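Local coordinates for protein 2-aminomuconic 6-semialdehyde dehydrogenase (Pseudomonas sp., PDB 7BZV) that catalyses the oxidation of 2-aminomuconate 6-semialdehyde in 2-aminophenol catabolism, using NAD+ as cofactor and working as a tetramer, at residues B[340-345]-B[369-374]; B[312-317]-B[323-328]; B[290-295]-B[411-416]; B[258-263]-B[273-278]; B[85-88]-B[92-95]. All coordinates share one frame; numbering follows the deposited sequence.

All five contacts lie within the aldehyde dehydrogenase family region. Along the chain, contact 5 closes first, between helices 80-91 and 95-119, and contact 4 follows. Contact 3 then closes a long loop holding contacts 2 and 1. Contacts 3 and 4, centres about 11 Å apart, share the seven-stranded mixed sheet, where strands 258-262 and 290-296 are neighbours. Contact 2 lies between contacts 1 and 5 and touches both: Trp370 of contact 1 packs on its loop, and Pro94 of contact 5 packs on Thr324 and Met326. Contacts 3 and 5 are farthest apart, about 29 Å between centres. The contact 2 loop, joining helices 297-312 and 332-348, thus meets the turn after helix 80-91 and loop 369-374.

Contact 1 of 5, residues B[340-345]-B[369-374]; sequences SYFELA and AWVEPT
Phe342 drives its ring from helix 332-348 into the extended run 369-374, where Val371, Glu372 and Thr374 receive it. Thr374 comes from the opposite direction, and its methyl CG2 stands over one face, 4.1 Å above the ring plane and shifted toward the rim. The threonine hydroxyl sits lower, with Thr374 OG1 3.3 Å from Phe342 CZ. At the ring edge, close to its plane, Glu372 O lies 4.0 Å from Phe342 CZ. Val371 contributes CG2, which meets the CE2 corner of the ring at an oblique angle; the modelled separation is too short to be trusted in detail.

The threonine is well fixed. Its OG1 is turned anti to the carbonyl carbon (chi1 -61°), which lets it donate to Glu372 O at 2.7 Å, approaching from above the carbonyl plane, 50° out of it. Thr374 OG1 is also hydrogen-bonded to Gly356 N, so both polar atoms that border the phenyl ring are tied down. On the sheet side, Phe342 and Thr374 both touch Ile394 of strand 394-400; on the helix side, Val371 packs on Leu339, one helical turn before Phe342. This is helix-on-sheet packing in an alpha/beta domain: an aromatic side chain from helix 332-348 packs on the chain leading into strand 374-377, next to strand 394-400.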
# COMPACT_ATOMS: atom_id res chain seq x y z
N SER B 340 -7.02 17.54 45.35
CA SER B 340 -7.78 16.48 46.01
C SER B 340 -7.08 15.14 45.86
O SER B 340 -7.12 14.30 46.77
CB SER B 340 -9.19 16.39 45.42
OG SER B 340 -9.70 17.66 45.10
N TYR B 341 -6.45 14.90 44.71
CA TYR B 341 -5.74 13.65 44.52
C TYR B 341 -4.45 13.63 45.31
O TYR B 341 -4.07 12.58 45.84
CB TYR B 341 -5.52 13.38 43.02
CG TYR B 341 -6.64 12.56 42.37
CD1 TYR B 341 -6.82 11.21 42.69
CD2 TYR B 341 -7.50 13.11 41.43
CE1 TYR B 341 -7.83 10.45 42.10
CE2 TYR B 341 -8.53 12.35 40.83
CZ TYR B 341 -8.69 11.03 41.18
OH TYR B 341 -9.68 10.28 40.59
N PHE B 342 -3.75 14.77 45.43
CA PHE B 342 -2.63 14.84 46.37
C PHE B 342 -3.09 14.44 47.77
O PHE B 342 -2.35 13.77 48.51
CB PHE B 342 -2.03 16.26 46.41
CG PHE B 342 -1.26 16.67 45.18
CD1 PHE B 342 -1.19 15.85 44.06
CD2 PHE B 342 -0.62 17.89 45.15
CE1 PHE B 342 -0.49 16.26 42.93
CE2 PHE B 342 0.09 18.30 44.02
CZ PHE B 342 0.15 17.48 42.92
N GLU B 343 -4.28 14.88 48.17
CA GLU B 343 -4.77 14.55 49.51
C GLU B 343 -5.13 13.07 49.61
O GLU B 343 -4.79 12.41 50.59
CB GLU B 343 -5.96 15.44 49.87
CG GLU B 343 -6.53 15.24 51.28
CD GLU B 343 -5.51 15.48 52.38
OE1 GLU B 343 -4.69 16.41 52.25
OE2 GLU B 343 -5.52 14.74 53.39
N LEU B 344 -5.81 12.54 48.59
CA LEU B 344 -6.07 11.10 48.56
C LEU B 344 -4.77 10.32 48.70
O LEU B 344 -4.71 9.32 49.42
CB LEU B 344 -6.80 10.71 47.28
CG LEU B 344 -7.21 9.24 47.17
CD1 LEU B 344 -8.13 8.87 48.35
CD2 LEU B 344 -7.91 8.98 45.85
N ALA B 345 -3.70 10.78 48.03
CA ALA B 345 -2.41 10.10 48.14
C ALA B 345 -1.94 10.08 49.59
O ALA B 345 -1.51 9.04 50.11
CB ALA B 345 -1.36 10.78 47.26
N ALA B 369 -3.76 29.26 39.29
CA ALA B 369 -4.06 27.86 39.59
C ALA B 369 -2.80 26.99 39.56
O ALA B 369 -2.73 26.01 38.79
CB ALA B 369 -5.09 27.33 38.59
N TRP B 370 -1.83 27.30 40.41
CA TRP B 370 -0.55 26.62 40.35
C TRP B 370 -0.51 25.39 41.26
O TRP B 370 -1.20 25.31 42.28
CB TRP B 370 0.58 27.56 40.74
CG TRP B 370 0.71 28.80 39.90
CD1 TRP B 370 -0.07 29.91 39.94
CD2 TRP B 370 1.71 29.04 38.90
NE1 TRP B 370 0.36 30.83 39.02
CE2 TRP B 370 1.45 30.32 38.37
CE3 TRP B 370 2.79 28.31 38.41
CZ2 TRP B 370 2.24 30.89 37.37
CZ3 TRP B 370 3.57 28.87 37.42
CH2 TRP B 370 3.29 30.14 36.91
N VAL B 371 0.36 24.44 40.90
CA VAL B 371 0.65 23.27 41.72
C VAL B 371 2.10 22.84 41.49
O VAL B 371 2.67 23.06 40.42
CB VAL B 371 -0.34 22.13 41.39
CG1 VAL B 371 -0.12 21.64 39.95
CG2 VAL B 371 -0.20 21.02 42.36
N GLU B 372 2.68 22.18 42.48
CA GLU B 372 4.07 21.72 42.40
C GLU B 372 4.19 20.40 41.61
O GLU B 372 3.36 19.49 41.77
CB GLU B 372 4.64 21.49 43.79
CG GLU B 372 4.77 22.76 44.61
CD GLU B 372 5.27 22.46 45.99
OE1 GLU B 372 4.89 21.41 46.55
OE2 GLU B 372 6.05 23.28 46.52
N PRO B 373 5.25 20.25 40.83
CA PRO B 373 5.57 18.93 40.27
C PRO B 373 5.83 17.94 41.40
O PRO B 373 6.58 18.22 42.34
CB PRO B 373 6.82 19.19 39.43
CG PRO B 373 7.44 20.47 40.02
CD PRO B 373 6.28 21.27 40.51
N THR B 374 5.19 16.77 41.32
CA THR B 374 5.04 15.90 42.48
C THR B 374 5.39 14.47 42.09
O THR B 374 5.05 14.00 41.00
CB THR B 374 3.62 16.03 43.04
OG1 THR B 374 3.40 17.39 43.44
CG2 THR B 374 3.35 15.13 44.25

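Contact 2 of 5, residues B[312-317]-B[323-328]; sequences KALKVD and DTQMGP
The backbones of Val316 and Met326 form a single beta bridge, CA to CA 4.7 Å, where the two runs of chain meet with end-to-end directions 92° apart. Lys315 O is gripped twice: Gln325 N donates to it at 2.8 Å in the carbonyl plane, and Met326 N donates at 3.0 Å from a position tilted off that plane. A weak bond from Asp317 N to Met326 O, 3.4 Å long, completes the bridge, helped by a CA-H...O contact from Val316 CA to the same oxygen.

Lys315 carries the side-chain part. Its chain runs out with CG anti to the backbone N (chi1 -180°), passes over Asp323 O and the Thr324 backbone, and bends only near its end, at chi4. There NZ is shared between two carboxylates: a salt bridge to Glu321, its stronger partner, and one to Asp323 OD1 at 2.9 Å, met from above the carboxylate plane. Beside it, the Thr324 methyl CG2 rests 3.3 Å from Asp317 O, while the threonine hydroxyl bonds to Trp318 O. The other flank is apolar. Leu314 crosses Gln325 and Met326 at roughly right angles, its CD1 on Gln325 CB and its CD2 on Met326 SD, 4.0 Å away. Val316 lies alongside Met326, the two pointing the same way.

The whole folded loop links helix 297-312 to helix 332-348. Leu314 and Met326 lean on Phe280 of helix 268-280, Val316 and Pro328 pack against Trp370, and Asp317 forms a salt bridge with Arg365.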
# COMPACT_ATOMS: atom_id res chain seq x y z
N LYS B 312 13.80 19.69 41.53
CA LYS B 312 14.19 20.92 42.21
C LYS B 312 14.65 21.97 41.20
O LYS B 312 14.39 23.16 41.38
CB LYS B 312 15.30 20.67 43.25
CG LYS B 312 14.85 20.21 44.62
CD LYS B 312 16.06 19.98 45.58
CE LYS B 312 15.86 18.78 46.52
NZ LYS B 312 17.16 18.25 47.08
N ALA B 313 15.34 21.54 40.15
CA ALA B 313 15.81 22.50 39.16
C ALA B 313 14.75 22.89 38.14
O ALA B 313 15.02 23.75 37.29
CB ALA B 313 17.04 21.92 38.43
N LEU B 314 13.56 22.29 38.17
CA LEU B 314 12.55 22.59 37.16
C LEU B 314 11.98 23.98 37.42
O LEU B 314 11.51 24.27 38.52
CB LEU B 314 11.46 21.52 37.18
CG LEU B 314 10.48 21.56 36.01
CD1 LEU B 314 11.17 21.09 34.73
CD2 LEU B 314 9.22 20.73 36.24
N LYS B 315 12.07 24.86 36.43
CA LYS B 315 11.69 26.24 36.66
C LYS B 315 10.17 26.37 36.53
O LYS B 315 9.62 26.30 35.43
CB LYS B 315 12.41 27.17 35.68
CG LYS B 315 12.05 28.65 35.87
CD LYS B 315 13.03 29.57 35.17
CE LYS B 315 12.98 30.98 35.76
NZ LYS B 315 12.86 32.01 34.70
N VAL B 316 9.52 26.55 37.67
CA VAL B 316 8.08 26.81 37.77
C VAL B 316 7.92 28.31 38.02
O VAL B 316 8.08 28.79 39.15
CB VAL B 316 7.44 25.99 38.90
CG1 VAL B 316 5.92 26.15 38.89
CG2 VAL B 316 7.86 24.55 38.76
N ASP B 317 7.60 29.08 36.99
CA ASP B 317 7.72 30.53 37.13
C ASP B 317 6.89 31.19 36.04
O ASP B 317 6.17 30.51 35.31
CB ASP B 317 9.18 30.97 37.02
CG ASP B 317 9.51 32.15 37.92
OD1 ASP B 317 8.82 33.20 37.89
OD2 ASP B 317 10.49 32.01 38.66
N ASP B 323 13.00 30.58 29.85
CA ASP B 323 13.48 29.33 30.42
C ASP B 323 12.52 28.74 31.46
O ASP B 323 12.84 27.71 32.05
CB ASP B 323 14.87 29.51 31.01
CG ASP B 323 14.94 30.61 32.00
OD1 ASP B 323 13.99 31.41 32.07
OD2 ASP B 323 15.97 30.69 32.70
N THR B 324 11.35 29.33 31.66
CA THR B 324 10.33 28.65 32.44
C THR B 324 9.98 27.31 31.79
O THR B 324 9.84 27.21 30.57
CB THR B 324 9.08 29.51 32.57
OG1 THR B 324 9.41 30.67 33.33
CG2 THR B 324 7.99 28.72 33.26
N GLN B 325 9.86 26.28 32.61
CA GLN B 325 9.58 24.93 32.13
C GLN B 325 8.21 24.43 32.57
O GLN B 325 7.68 23.49 31.96
CB GLN B 325 10.68 23.98 32.62
CG GLN B 325 11.90 23.94 31.68
CD GLN B 325 11.53 23.54 30.22
OE1 GLN B 325 12.09 24.08 29.27
NE2 GLN B 325 10.57 22.61 30.05
N MET B 326 7.59 25.07 33.55
CA MET B 326 6.26 24.63 33.99
C MET B 326 5.45 25.84 34.41
O MET B 326 5.93 26.68 35.18
CB MET B 326 6.34 23.63 35.14
CG MET B 326 5.27 22.53 35.05
SD MET B 326 5.27 21.33 36.41
CE MET B 326 4.08 22.05 37.50
N GLY B 327 4.23 25.92 33.88
CA GLY B 327 3.28 26.93 34.27
C GLY B 327 2.23 26.39 35.22
O GLY B 327 2.38 25.32 35.81
N PRO B 328 1.14 27.15 35.40
CA PRO B 328 0.03 26.68 36.24
C PRO B 328 -0.70 25.53 35.56
O PRO B 328 -0.38 25.15 34.43
CB PRO B 328 -0.86 27.93 36.37
CG PRO B 328 -0.65 28.64 35.05
CD PRO B 328 0.78 28.36 34.65

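Contact 3 of 5, residues B[290-295]-B[411-416]; sequences SERVYV and NDTRYG
Arg292 and Thr413 meet in a small side-chain packing contact, with no direct hydrogen bond between the two segments, that joins a central strand of the seven-stranded mixed sheet of an alpha/beta domain to the loop between helix 403-411 and strand 418-422. The loop carries two small turn motifs. Asp412 is the centre of an inverse gamma turn, and Thr413 begins an ST turn in which its OG1 accepts from Tyr415 N at 3.1 Å. That bond holds the threonine hydroxyl away and presents the methyl, so Thr413 CG2 reaches Arg292 NH1 at 3.7 Å, coming in obliquely.

The guanidinium is held in place by acceptors around it. Arg292 NH1 donates to Lys257 O and NH2 to Ala410 O, near the C-terminal end of helix 403-411. NH2 also bonds Tyr294 OH, two residues along the strand, at 2.8 Å, with the hydroxyl tilted 27° from the guanidinium plane; a weak bond from NE reaches the same oxygen. Bends at chi2 (140°) and chi3 fold the arginine back alongside the tyrosine. Over one guanidinium face lies Asp412 O, 4.0 Å from NH2, too far for a bond.

Asp412's carboxylate turns elsewhere, forming a salt bridge with Arg387, and its OD2 stays 6.0 Å from Arg292 NH2, so any direct attraction between these opposite charges is probably modest. Farther along the loop, Arg414 makes a salt bridge with Asp223 of the second subunit. The remaining link is a water hydrogen-bonded at long range to Asp412 OD2 (3.2 Å) and to Tyr294 OH (3.3 Å).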
# COMPACT_ATOMS: atom_id res chain seq x y z
N SER B 290 3.08 10.15 31.52
CA SER B 290 3.18 9.04 32.45
C SER B 290 2.71 9.44 33.84
O SER B 290 3.14 10.47 34.37
CB SER B 290 4.64 8.60 32.59
OG SER B 290 5.24 8.50 31.35
N GLU B 291 1.88 8.59 34.47
CA GLU B 291 1.56 8.72 35.89
C GLU B 291 1.88 7.47 36.70
O GLU B 291 1.76 7.51 37.93
CB GLU B 291 0.08 9.09 36.09
CG GLU B 291 -0.18 10.56 35.71
CD GLU B 291 -1.61 11.06 35.88
OE1 GLU B 291 -2.50 10.33 36.39
OE2 GLU B 291 -1.86 12.21 35.46
N ARG B 292 2.29 6.37 36.05
CA ARG B 292 2.76 5.17 36.72
C ARG B 292 4.15 4.93 36.16
O ARG B 292 4.31 4.83 34.94
CB ARG B 292 1.84 3.96 36.45
CG ARG B 292 0.35 4.16 36.86
CD ARG B 292 -0.62 3.55 35.79
NE ARG B 292 -0.33 2.15 35.73
CZ ARG B 292 -0.39 1.33 34.68
NH1 ARG B 292 -0.80 1.69 33.46
NH2 ARG B 292 -0.02 0.09 34.90
N VAL B 293 5.14 4.89 37.03
CA VAL B 293 6.53 4.71 36.63
C VAL B 293 7.10 3.48 37.30
O VAL B 293 7.22 3.44 38.53
CB VAL B 293 7.39 5.94 36.96
CG1 VAL B 293 8.81 5.68 36.55
CG2 VAL B 293 6.87 7.17 36.27
N TYR B 294 7.54 2.50 36.49
CA TYR B 294 8.15 1.26 36.95
C TYR B 294 9.65 1.33 36.68
O TYR B 294 10.06 1.51 35.52
CB TYR B 294 7.49 0.05 36.24
CG TYR B 294 5.98 0.03 36.42
CD1 TYR B 294 5.40 -0.56 37.54
CD2 TYR B 294 5.14 0.62 35.49
CE1 TYR B 294 4.01 -0.54 37.74
CE2 TYR B 294 3.78 0.63 35.66
CZ TYR B 294 3.22 0.07 36.80
OH TYR B 294 1.85 0.10 36.95
N VAL B 295 10.47 1.22 37.73
CA VAL B 295 11.92 1.31 37.59
C VAL B 295 12.54 0.01 38.06
O VAL B 295 12.25 -0.45 39.17
CB VAL B 295 12.49 2.50 38.40
CG1 VAL B 295 13.99 2.66 38.15
CG2 VAL B 295 11.68 3.76 38.06
N ASN B 411 0.27 -3.23 31.90
CA ASN B 411 -0.98 -3.48 31.20
C ASN B 411 -2.18 -3.65 32.13
O ASN B 411 -3.32 -3.83 31.66
CB ASN B 411 -0.82 -4.74 30.35
CG ASN B 411 -0.04 -4.48 29.07
OD1 ASN B 411 0.12 -3.33 28.67
ND2 ASN B 411 0.38 -5.54 28.41
N ASP B 412 -1.95 -3.64 33.44
CA ASP B 412 -3.00 -3.81 34.44
C ASP B 412 -3.70 -2.47 34.62
O ASP B 412 -3.50 -1.73 35.58
CB ASP B 412 -2.40 -4.34 35.73
CG ASP B 412 -3.39 -4.33 36.91
OD1 ASP B 412 -4.59 -4.57 36.70
OD2 ASP B 412 -2.97 -4.05 38.04
N THR B 413 -4.57 -2.16 33.67
CA THR B 413 -5.39 -0.95 33.70
C THR B 413 -6.49 -1.16 32.67
O THR B 413 -6.33 -1.95 31.74
CB THR B 413 -4.60 0.32 33.36
OG1 THR B 413 -5.51 1.41 33.21
CG2 THR B 413 -3.83 0.15 32.05
N ARG B 414 -7.58 -0.42 32.83
CA ARG B 414 -8.65 -0.48 31.84
C ARG B 414 -8.46 0.52 30.71
O ARG B 414 -9.12 0.41 29.65
CB ARG B 414 -10.01 -0.26 32.52
CG ARG B 414 -10.63 -1.58 33.03
CD ARG B 414 -12.18 -1.55 33.13
NE ARG B 414 -12.70 -2.82 33.66
CZ ARG B 414 -13.11 -3.86 32.92
NH1 ARG B 414 -13.08 -3.81 31.60
NH2 ARG B 414 -13.56 -4.96 33.52
N TYR B 415 -7.55 1.46 30.90
CA TYR B 415 -7.09 2.35 29.85
C TYR B 415 -6.13 1.66 28.89
O TYR B 415 -5.88 0.45 28.97
CB TYR B 415 -6.39 3.55 30.49
CG TYR B 415 -7.34 4.41 31.27
CD1 TYR B 415 -8.32 5.17 30.61
CD2 TYR B 415 -7.27 4.49 32.67
CE1 TYR B 415 -9.20 5.98 31.30
CE2 TYR B 415 -8.16 5.29 33.38
CZ TYR B 415 -9.11 6.04 32.69
OH TYR B 415 -9.99 6.85 33.36
N GLY B 416 -5.57 2.47 27.98
CA GLY B 416 -4.49 2.03 27.12
C GLY B 416 -4.18 3.01 26.03
O GLY B 416 -4.30 2.74 24.81
O HOH W 1 -0.48 -2.06 37.78

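Contact 4 of 5, residues B[258-263]-B[273-278]; sequences NAAVIF and DGMMRA
Met275 supplies the helix's whole share of this contact, reaching across to Ala260 and Ile262 on strand 258-262. All of the cross-contact interaction is apolar, and it divides by tightness. The tighter pair is methyl on methyl: Met275 CE presses on Ala260 CB at 3.4 Å, closer than ordinary van der Waals packing. The sulfur follows, with SD 3.8 Å from the same Ala260 CB, so the end of the methionine lies against the small alanine side chain. The looser pair is Ile262 with Met275, which reach toward each other tip to tip, Ile262 CD1 standing 3.9 Å from Met275 CG.

Shape explains how one side chain serves both partners. Bends at chi2 (-54°) and chi3 (-58°) fold the methionine: CG stays near the isoleucine while the SD-CE end swings along the strand to the alanine. Ala260 and Ile262 alternate with Val261, whose CB points to the other side of the sheet, so both partners face the helix. Within the helix, the backbone bond from Ala278 N to Gly274 O, 3.0 Å, spans the turn that carries Met275.

Helix 268-280 is the crossover of the beta-alpha-beta unit that runs from strand 258-262 to its parallel neighbour 290-296. Around it, Val293 of that neighbour and Trp422 of strand 418-422 also touch Met275, while Phe303 of helix 297-312 packs on Ile262.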
# COMPACT_ATOMS: atom_id res chain seq x y z
N ASN B 258 -0.99 6.24 32.03
CA ASN B 258 0.03 5.65 31.18
C ASN B 258 1.25 5.22 31.99
O ASN B 258 1.65 5.91 32.94
CB ASN B 258 0.44 6.67 30.13
CG ASN B 258 -0.72 7.14 29.28
OD1 ASN B 258 -1.52 6.34 28.77
ND2 ASN B 258 -0.85 8.46 29.15
N ALA B 259 1.88 4.13 31.57
CA ALA B 259 3.05 3.59 32.23
C ALA B 259 4.35 3.97 31.53
O ALA B 259 4.44 3.97 30.30
CB ALA B 259 2.97 2.06 32.31
N ALA B 260 5.35 4.27 32.34
CA ALA B 260 6.74 4.34 31.94
C ALA B 260 7.48 3.17 32.54
O ALA B 260 7.32 2.88 33.73
CB ALA B 260 7.38 5.65 32.42
N VAL B 261 8.32 2.52 31.73
CA VAL B 261 9.08 1.34 32.14
C VAL B 261 10.57 1.63 31.90
O VAL B 261 11.01 1.74 30.75
CB VAL B 261 8.64 0.08 31.37
CG1 VAL B 261 9.37 -1.13 31.87
CG2 VAL B 261 7.17 -0.12 31.51
N ILE B 262 11.34 1.69 32.99
CA ILE B 262 12.74 2.10 32.95
C ILE B 262 13.61 0.93 33.42
O ILE B 262 13.59 0.56 34.60
CB ILE B 262 12.97 3.35 33.79
CG1 ILE B 262 12.04 4.46 33.27
CG2 ILE B 262 14.47 3.77 33.73
CD1 ILE B 262 11.83 5.54 34.27
N PHE B 263 14.36 0.36 32.50
CA PHE B 263 15.28 -0.72 32.77
C PHE B 263 16.65 -0.20 33.19
O PHE B 263 17.09 0.90 32.83
CB PHE B 263 15.42 -1.65 31.54
CG PHE B 263 14.18 -2.49 31.30
CD1 PHE B 263 14.03 -3.73 31.92
CD2 PHE B 263 13.17 -2.02 30.49
CE1 PHE B 263 12.89 -4.48 31.71
CE2 PHE B 263 12.01 -2.79 30.25
CZ PHE B 263 11.87 -3.99 30.87
N ASP B 273 16.16 13.07 31.04
CA ASP B 273 15.67 14.18 30.23
C ASP B 273 14.28 13.88 29.69
O ASP B 273 13.39 14.74 29.69
CB ASP B 273 16.59 14.43 29.03
CG ASP B 273 17.87 15.14 29.41
OD1 ASP B 273 17.98 15.64 30.53
OD2 ASP B 273 18.76 15.18 28.56
N GLY B 274 14.11 12.67 29.15
CA GLY B 274 12.84 12.29 28.55
C GLY B 274 11.73 12.12 29.57
O GLY B 274 10.60 12.55 29.34
N MET B 275 12.04 11.52 30.71
CA MET B 275 11.03 11.32 31.75
C MET B 275 10.60 12.63 32.40
O MET B 275 9.43 12.77 32.76
CB MET B 275 11.55 10.35 32.79
CG MET B 275 11.56 8.87 32.30
SD MET B 275 9.95 8.32 31.70
CE MET B 275 8.91 8.60 33.13
N MET B 276 11.51 13.62 32.54
CA MET B 276 11.05 14.91 33.04
C MET B 276 9.98 15.49 32.14
O MET B 276 9.04 16.12 32.65
CB MET B 276 12.19 15.91 33.21
CG MET B 276 13.03 15.44 34.29
SD MET B 276 12.40 15.93 35.94
CE MET B 276 11.42 14.59 36.55
N ARG B 277 10.07 15.26 30.83
CA ARG B 277 9.00 15.73 29.95
C ARG B 277 7.75 14.87 30.08
O ARG B 277 6.63 15.39 30.21
CB ARG B 277 9.52 15.78 28.51
CG ARG B 277 10.58 16.87 28.29
CD ARG B 277 11.32 16.78 26.97
NE ARG B 277 10.44 16.66 25.81
CZ ARG B 277 9.86 17.68 25.21
NH1 ARG B 277 10.09 18.91 25.66
NH2 ARG B 277 9.07 17.46 24.15
N ALA B 278 7.91 13.54 30.04
CA ALA B 278 6.78 12.62 30.13
C ALA B 278 5.98 12.84 31.40
O ALA B 278 4.78 12.53 31.44
CB ALA B 278 7.26 11.16 30.09

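Contact 5 of 5, residues B[85-88]-B[92-95]; sequences DAEM and GKPL
Glu87 meets Lys93 through the aliphatic parts of both chains, CG of the glutamate lying 3.9 Å from Lys93 CD where the two cross obliquely. Their charged ends do not pair: Glu87 OE2 is 5.5 Å from Lys93 NZ, and each has a partner of its own. The carboxylate takes Thr185 OG1 and Leu157 N, while the ammonium forms a salt bridge with Asp102 and hydrogen bonds with Asn282 OD1 and Asn154 O. Being spoken for on several sides, these buried charges are probably held firmly, and their methylenes touch where the chains cross.

Met88 comes next and does more of the work. Its carbonyl oxygen accepts from Gly92 N at 2.8 Å, an i+4 bond that closes the helix's last turn, and also from a water at 2.7 Å that donates to Lys93 O as well. Gly92 is where the chain leaves the helix, with a positive phi of 75° that glycine accommodates easily. The Met88 side chain then runs out over the loop. CG stands 3.5 Å from Lys93 O, and SD lies 3.6 Å from Leu95 CA. A bend at chi3 (-73°) brings the methyl round, so that CE rests on Leu95 CD1 at 3.7 Å.

This is a tight turn between two consecutive helices: helix 80-91 is followed directly by Gly92, Pro94 takes the N-cap position, and helix 95-119 starts at once. Met88 touches Ala98 and Glu87 touches Ile103 of that second helix, while Pro156 of helix 156-169 packs on both Glu87 and Lys93.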
# COMPACT_ATOMS: atom_id res chain seq x y z
N ASP B 85 0.26 34.03 21.52
CA ASP B 85 -0.19 34.91 22.60
C ASP B 85 -1.52 34.42 23.15
O ASP B 85 -1.69 34.29 24.37
CB ASP B 85 -0.34 36.36 22.10
CG ASP B 85 1.01 37.04 21.80
OD1 ASP B 85 2.07 36.55 22.24
OD2 ASP B 85 1.00 38.08 21.12
N ALA B 86 -2.46 34.11 22.26
CA ALA B 86 -3.77 33.67 22.72
C ALA B 86 -3.67 32.34 23.47
O ALA B 86 -4.33 32.15 24.50
CB ALA B 86 -4.73 33.54 21.54
N GLU B 87 -2.89 31.40 22.93
CA GLU B 87 -2.77 30.10 23.57
C GLU B 87 -2.16 30.23 24.96
O GLU B 87 -2.62 29.61 25.93
CB GLU B 87 -1.95 29.15 22.69
CG GLU B 87 -2.10 27.68 23.05
CD GLU B 87 -3.29 27.05 22.36
OE1 GLU B 87 -4.34 27.74 22.22
OE2 GLU B 87 -3.16 25.88 21.93
N MET B 88 -1.13 31.07 25.09
CA MET B 88 -0.46 31.20 26.39
C MET B 88 -1.36 31.90 27.40
O MET B 88 -1.36 31.55 28.59
CB MET B 88 0.85 31.96 26.21
CG MET B 88 1.89 31.01 25.62
SD MET B 88 3.57 31.57 25.49
CE MET B 88 3.55 32.70 24.23
N GLY B 92 -1.85 29.43 30.38
CA GLY B 92 -0.65 29.50 31.21
C GLY B 92 0.52 28.67 30.73
O GLY B 92 1.51 28.50 31.47
N LYS B 93 0.46 28.17 29.51
CA LYS B 93 1.55 27.38 28.96
C LYS B 93 2.84 28.19 28.99
O LYS B 93 2.85 29.34 28.52
CB LYS B 93 1.28 27.00 27.51
CG LYS B 93 0.40 25.80 27.29
CD LYS B 93 -0.13 25.78 25.88
CE LYS B 93 -1.17 24.64 25.70
NZ LYS B 93 -0.49 23.31 25.93
N PRO B 94 3.96 27.60 29.40
CA PRO B 94 5.25 28.28 29.20
C PRO B 94 5.54 28.47 27.73
O PRO B 94 5.17 27.66 26.87
CB PRO B 94 6.26 27.33 29.85
CG PRO B 94 5.45 26.38 30.72
CD PRO B 94 4.09 26.30 30.08
N LEU B 95 6.24 29.58 27.45
CA LEU B 95 6.70 29.85 26.09
C LEU B 95 7.46 28.66 25.53
O LEU B 95 7.30 28.31 24.36
CB LEU B 95 7.58 31.10 26.09
CG LEU B 95 8.23 31.50 24.76
CD1 LEU B 95 7.14 31.94 23.78
CD2 LEU B 95 9.26 32.63 24.97
O HOH W 2 1.27 31.53 29.36